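Local coordinates for protein adenosine deaminase 1 (Arthrobacter aurescens, PDB 3RYS) that probably catalyses the zinc-dependent hydrolytic deamination of adenine to hypoxanthine, a step in purine salvage and nitrogen catabolism, at residues L63-A68 / P282-G287; Y54-T57 / S61-D64. One frame throughout, in Å; residues are numbered along the deposited sequence.

Contact 1 of 2, residues L63-A68 / P282-G287. With ADE (adenine), chain D.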
loop_
_atom_site.group_PDB
_atom_site.type_symbol
_atom_site.label_atom_id
_atom_site.label_comp_id
_atom_site.label_asym_id
_atom_site.label_seq_id
_atom_site.Cartn_x
_atom_site.Cartn_y
_atom_site.Cartn_z
ATOM N N LEU A 63 13.776 2.853 1.767
ATOM C CA LEU A 63 13.266 3.525 2.955
ATOM C C LEU A 63 14.048 4.810 3.233
ATOM O O LEU A 63 13.462 5.847 3.560
ATOM C CB LEU A 63 13.307 2.593 4.172
ATOM C CG LEU A 63 12.294 1.440 4.219
ATOM C CD1 LEU A 63 12.513 0.570 5.452
ATOM C CD2 LEU A 63 10.873 1.968 4.193
ATOM N N ASP A 64 15.368 4.748 3.089
ATOM C CA ASP A 64 16.201 5.917 3.351
ATOM C C ASP A 64 15.750 7.133 2.543
ATOM O O ASP A 64 15.608 8.229 3.084
ATOM C CB ASP A 64 17.677 5.608 3.088
ATOM C CG ASP A 64 18.270 4.682 4.133
ATOM O OD1 ASP A 64 17.714 4.609 5.248
ATOM O OD2 ASP A 64 19.288 4.022 3.837
ATOM N N LEU A 65 15.524 6.937 1.248
ATOM C CA LEU A 65 15.035 8.016 0.399
ATOM C C LEU A 65 13.593 8.367 0.780
ATOM O O LEU A 65 13.253 9.532 1.004
ATOM C CB LEU A 65 15.130 7.620 -1.077
ATOM C CG LEU A 65 14.780 8.704 -2.098
ATOM C CD1 LEU A 65 15.800 9.820 -2.043
ATOM C CD2 LEU A 65 14.697 8.120 -3.500
ATOM N N TYR A 66 12.762 7.333 0.858
ATOM C CA TYR A 66 11.361 7.432 1.257
ATOM C C TYR A 66 11.153 8.316 2.489
ATOM O O TYR A 66 10.268 9.172 2.508
ATOM C CB TYR A 66 10.846 6.016 1.512
ATOM C CG TYR A 66 9.461 5.877 2.097
ATOM C CD1 TYR A 66 9.290 5.556 3.437
ATOM C CD2 TYR A 66 8.328 6.003 1.302
ATOM C CE1 TYR A 66 8.031 5.391 3.979
ATOM C CE2 TYR A 66 7.065 5.842 1.835
ATOM C CZ TYR A 66 6.920 5.537 3.177
ATOM O OH TYR A 66 5.666 5.373 3.723
ATOM N N TYR A 67 11.977 8.111 3.510
ATOM C CA TYR A 67 11.910 8.917 4.726
ATOM C C TYR A 67 12.509 10.308 4.528
ATOM O O TYR A 67 11.982 11.299 5.039
ATOM C CB TYR A 67 12.605 8.201 5.889
ATOM C CG TYR A 67 11.874 6.965 6.333
ATOM C CD1 TYR A 67 10.510 7.002 6.582
ATOM C CD2 TYR A 67 12.538 5.759 6.497
ATOM C CE1 TYR A 67 9.826 5.877 6.984
ATOM C CE2 TYR A 67 11.861 4.622 6.900
ATOM C CZ TYR A 67 10.504 4.689 7.141
ATOM O OH TYR A 67 9.814 3.569 7.543
ATOM N N ALA A 68 13.613 10.377 3.789
ATOM C CA ALA A 68 14.276 11.648 3.535
ATOM C C ALA A 68 13.315 12.627 2.877
ATOM O O ALA A 68 13.261 13.803 3.243
ATOM C CB ALA A 68 15.495 11.442 2.661
ATOM N N PRO A 282 4.040 4.303 -5.449
ATOM C CA PRO A 282 3.908 4.616 -6.880
ATOM C C PRO A 282 4.938 5.601 -7.438
ATOM O O PRO A 282 5.340 5.462 -8.592
ATOM C CB PRO A 282 2.515 5.245 -6.978
ATOM C CG PRO A 282 1.809 4.835 -5.752
ATOM C CD PRO A 282 2.840 4.696 -4.694
ATOM N N ALA A 283 5.337 6.591 -6.649
ATOM C CA ALA A 283 6.244 7.618 -7.150
ATOM C C ALA A 283 7.707 7.182 -7.057
ATOM O O ALA A 283 8.602 7.886 -7.517
ATOM C CB ALA A 283 6.022 8.938 -6.421
ATOM N N TYR A 284 7.938 6.010 -6.473
ATOM C CA TYR A 284 9.291 5.490 -6.306
ATOM C C TYR A 284 9.597 4.291 -7.211
ATOM O O TYR A 284 10.762 4.009 -7.509
ATOM C CB TYR A 284 9.535 5.102 -4.844
ATOM C CG TYR A 284 9.674 6.282 -3.918
ATOM C CD1 TYR A 284 8.551 6.943 -3.434
ATOM C CD2 TYR A 284 10.924 6.737 -3.525
ATOM C CE1 TYR A 284 8.671 8.028 -2.587
ATOM C CE2 TYR A 284 11.054 7.818 -2.679
ATOM C CZ TYR A 284 9.925 8.461 -2.212
ATOM O OH TYR A 284 10.050 9.538 -1.365
ATOM N N PHE A 285 8.555 3.585 -7.634
ATOM C CA PHE A 285 8.741 2.356 -8.391
ATOM C C PHE A 285 8.264 2.514 -9.835
ATOM O O PHE A 285 8.103 1.531 -10.561
ATOM C CB PHE A 285 8.047 1.178 -7.693
ATOM C CG PHE A 285 8.443 1.013 -6.251
ATOM C CD1 PHE A 285 9.767 1.150 -5.860
ATOM C CD2 PHE A 285 7.494 0.712 -5.286
ATOM C CE1 PHE A 285 10.139 0.994 -4.529
ATOM C CE2 PHE A 285 7.857 0.555 -3.951
ATOM C CZ PHE A 285 9.181 0.699 -3.573
ATOM N N GLY A 286 8.042 3.764 -10.232
ATOM C CA GLY A 286 7.756 4.111 -11.614
ATOM C C GLY A 286 6.429 3.637 -12.175
ATOM O O GLY A 286 6.365 3.192 -13.322
ATOM N N GLY A 287 5.364 3.733 -11.386
ATOM C CA GLY A 287 4.064 3.300 -11.858
ATOM C C GLY A 287 2.999 3.089 -10.800
ATOM O O GLY A 287 3.280 2.682 -9.668
HETATM N N9 ADE D . 7.346 1.396 3.814
HETATM C C8 ADE D . 6.774 1.900 2.676
HETATM N N7 ADE D . 6.610 1.016 1.715
HETATM C C5 ADE D . 7.116 -0.153 2.265
HETATM C C6 ADE D . 7.240 -1.465 1.757
HETATM N N6 ADE D . 6.843 -1.811 0.527
HETATM N N1 ADE D . 7.788 -2.402 2.563
HETATM C C2 ADE D . 8.185 -2.044 3.793
HETATM N N3 ADE D . 8.121 -0.847 4.384
HETATM C C4 ADE D . 7.573 0.061 3.557
#

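Contact 2 of 2, residues Y54-T57 / S61-D64. With ADE (adenine), chain D.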
loop_
_atom_site.group_PDB
_atom_site.type_symbol
_atom_site.label_atom_id
_atom_site.label_comp_id
_atom_site.label_asym_id
_atom_site.label_seq_id
_atom_site.Cartn_x
_atom_site.Cartn_y
_atom_site.Cartn_z
ATOM N N TYR A 54 17.073 6.996 -7.480
ATOM C CA TYR A 54 16.012 5.998 -7.384
ATOM C C TYR A 54 16.431 4.599 -7.839
ATOM O O TYR A 54 15.585 3.788 -8.204
ATOM C CB TYR A 54 14.777 6.458 -8.167
ATOM C CG TYR A 54 13.986 7.557 -7.485
ATOM C CD1 TYR A 54 14.537 8.818 -7.280
ATOM C CD2 TYR A 54 12.685 7.335 -7.055
ATOM C CE1 TYR A 54 13.814 9.823 -6.657
ATOM C CE2 TYR A 54 11.957 8.333 -6.436
ATOM C CZ TYR A 54 12.524 9.574 -6.239
ATOM O OH TYR A 54 11.791 10.562 -5.625
ATOM N N GLU A 55 17.725 4.309 -7.822
ATOM C CA GLU A 55 18.168 2.948 -8.091
ATOM C C GLU A 55 18.413 2.220 -6.777
ATOM O O GLU A 55 19.438 2.418 -6.131
ATOM C CB GLU A 55 19.426 2.925 -8.952
ATOM C CG GLU A 55 19.770 1.528 -9.450
ATOM C CD GLU A 55 21.099 1.469 -10.174
ATOM O OE1 GLU A 55 21.913 2.403 -10.005
ATOM O OE2 GLU A 55 21.330 0.485 -10.910
ATOM N N PHE A 56 17.465 1.377 -6.386
ATOM C CA PHE A 56 17.498 0.755 -5.066
ATOM C C PHE A 56 18.214 -0.587 -5.081
ATOM O O PHE A 56 18.329 -1.226 -6.125
ATOM C CB PHE A 56 16.080 0.618 -4.506
ATOM C CG PHE A 56 15.274 1.884 -4.602
ATOM C CD1 PHE A 56 15.560 2.963 -3.783
ATOM C CD2 PHE A 56 14.245 2.000 -5.523
ATOM C CE1 PHE A 56 14.828 4.128 -3.873
ATOM C CE2 PHE A 56 13.511 3.164 -5.619
ATOM C CZ PHE A 56 13.801 4.229 -4.795
ATOM N N THR A 57 18.694 -0.996 -3.911
ATOM C CA THR A 57 19.475 -2.215 -3.768
ATOM C C THR A 57 18.734 -3.232 -2.913
ATOM O O THR A 57 18.934 -4.440 -3.043
ATOM C CB THR A 57 20.820 -1.907 -3.098
ATOM O OG1 THR A 57 21.393 -0.743 -3.703
ATOM C CG2 THR A 57 21.778 -3.077 -3.244
ATOM N N SER A 61 17.621 0.694 1.357
ATOM C CA SER A 61 18.078 1.786 0.509
ATOM C C SER A 61 16.894 2.640 0.071
ATOM O O SER A 61 17.010 3.860 -0.063
ATOM C CB SER A 61 18.833 1.255 -0.714
ATOM O OG SER A 61 17.963 0.595 -1.616
ATOM N N PHE A 62 15.754 1.991 -0.142
ATOM C CA PHE A 62 14.538 2.691 -0.528
ATOM C C PHE A 62 13.978 3.507 0.627
ATOM O O PHE A 62 13.726 4.700 0.483
ATOM C CB PHE A 62 13.483 1.707 -1.022
ATOM C CG PHE A 62 12.075 2.191 -0.834
ATOM C CD1 PHE A 62 11.553 3.189 -1.649
ATOM C CD2 PHE A 62 11.272 1.653 0.160
ATOM C CE1 PHE A 62 10.251 3.642 -1.479
ATOM C CE2 PHE A 62 9.974 2.101 0.339
ATOM C CZ PHE A 62 9.462 3.099 -0.483
ATOM N N LEU A 63 13.776 2.853 1.767
ATOM C CA LEU A 63 13.266 3.525 2.955
ATOM C C LEU A 63 14.048 4.810 3.233
ATOM O O LEU A 63 13.462 5.847 3.560
ATOM C CB LEU A 63 13.307 2.593 4.172
ATOM C CG LEU A 63 12.294 1.440 4.219
ATOM C CD1 LEU A 63 12.513 0.570 5.452
ATOM C CD2 LEU A 63 10.873 1.968 4.193
ATOM N N ASP A 64 15.368 4.748 3.089
ATOM C CA ASP A 64 16.201 5.917 3.351
ATOM C C ASP A 64 15.750 7.133 2.543
ATOM O O ASP A 64 15.608 8.229 3.084
ATOM C CB ASP A 64 17.677 5.608 3.088
ATOM C CG ASP A 64 18.270 4.682 4.133
ATOM O OD1 ASP A 64 17.714 4.609 5.248
ATOM O OD2 ASP A 64 19.288 4.022 3.837
HETATM N N9 ADE D . 7.346 1.396 3.814
HETATM C C8 ADE D . 6.774 1.900 2.676
HETATM N N7 ADE D . 6.610 1.016 1.715
HETATM C C5 ADE D . 7.116 -0.153 2.265
HETATM C C6 ADE D . 7.240 -1.465 1.757
HETATM N N6 ADE D . 6.843 -1.811 0.527
HETATM N N1 ADE D . 7.788 -2.402 2.563
HETATM C C2 ADE D . 8.185 -2.044 3.793
HETATM N N3 ADE D . 8.121 -0.847 4.384
HETATM C C4 ADE D . 7.573 0.061 3.557
#

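Contact 1 of 2, residues L63-A68 / P282-G287
Tyr284 reaches from the 282-287 loop toward helix 59-69 and meets two successive residues there, Leu65 and Tyr66. The close part is apolar: Leu65 CD2 lies 3.7 Å from Tyr284 CE2, with Leu65 CG at the edge of the ring and near its plane. The far end of the same ring abuts the helix backbone, Tyr284 OH standing 3.6 Å from Tyr66 CA; this hydroxyl makes a weak hydrogen bond to Asn69 OD1, one turn further on. Between the two tyrosine rings the fit is slacker, Tyr284 CE1 approaching the edge of Tyr66 at 4.4 Å from CD2. Tyr66 turns elsewhere: with CG anti to the backbone N (chi1 173°) its ring extends to the bound adenine, whose C8 lies over one face, offset toward the rim and 3.7 Å from Tyr66 CZ. Its OH is hydrogen-bonded to Asp103 OD2, which would fix the outer end of the ring. Leu63 adds a methyl, CD2, 3.6 Å from adenine N9. All three residues that meet across the contact are buried, whereas Asp64 and Ala68 of the helix and Gly286 of the loop are exposed. In this TIM-barrel deaminase the loop directly after Asp281 thus packs behind Tyr66, which with Leu63 lines the adenine pocket; helix 59-69 is joined to the loop between strand 275-277 and helix 289-300, while Phe285 packs on helix 248-253.

Contact 2 of 2, residues Y54-T57 / S61-D64
Phe56 and Ser61 bring their CA atoms to 5.7 Å where loop 54-57, extended only at Glu55 and Phe56, leads into helix 59-69 and passes its first turn at a slant. Here Thr57 N donates to Ser61 OG over 2.9 Å, almost straight at 174°. Ser61 holds OG between its backbone N and carbonyl carbon (chi1 70°), turned to the loop, and the same oxygen is hydrogen-bonded to Asp58 O. One hydroxyl therefore serves an amide and a carbonyl at the start of the helix; it also lies near the plane of the Phe56 ring, at its edge. The aromatic half of the contact is a T-shaped stack: the edge of Phe62 points at the face of Phe56, with centroids 5.5 Å apart and planes at 89°. Phe62 CB sits over that face too, 4.1 Å from the ring centroid in a CH-pi contact. On the opposite face lies Tyr54 O, offset toward the rim and held by Arg253 NH1, so the Phe56 ring is sandwiched between helix and loop backbone. Phe62 turns another part of its edge to adenine, CE2 being 3.8 Å from N7. An alanine in place of Phe56 removes the face that the edge of Phe62 points at, which is likely to open a gap beside the helix and leave the Phe62 ring less firmly set against adenine. Polar bonding at Ser61 and aromatic packing at Phe62 thus tie the loop to the helix from two adjacent residues, and Phe56 acts as a second shell behind an adenine-pocket side chain.

Contacts 1 and 2 have their centres 7 Å apart and share helix 59-69, including Leu63 and Asp64. Along the chain the order is 54-57, then 61-64 running into 63-68, and only some 210 residues later 282-287. Ranges 54-57 and 282-287 also touch directly: Tyr284 CD2 is 3.5 Å from Tyr54 CE2. Tyr284 also packs edge-to-face with Phe62 of 61-64. One continuous aromatic cluster thus joins both contacts within the TIM-barrel-type deaminase domain. The helix sets Phe62, Leu63 and Tyr66 against adenine; the preceding loop backs Phe62, and the loop directly after Asp280 and Asp281, residues of the zinc and adenine sites, backs Phe62 and Tyr66.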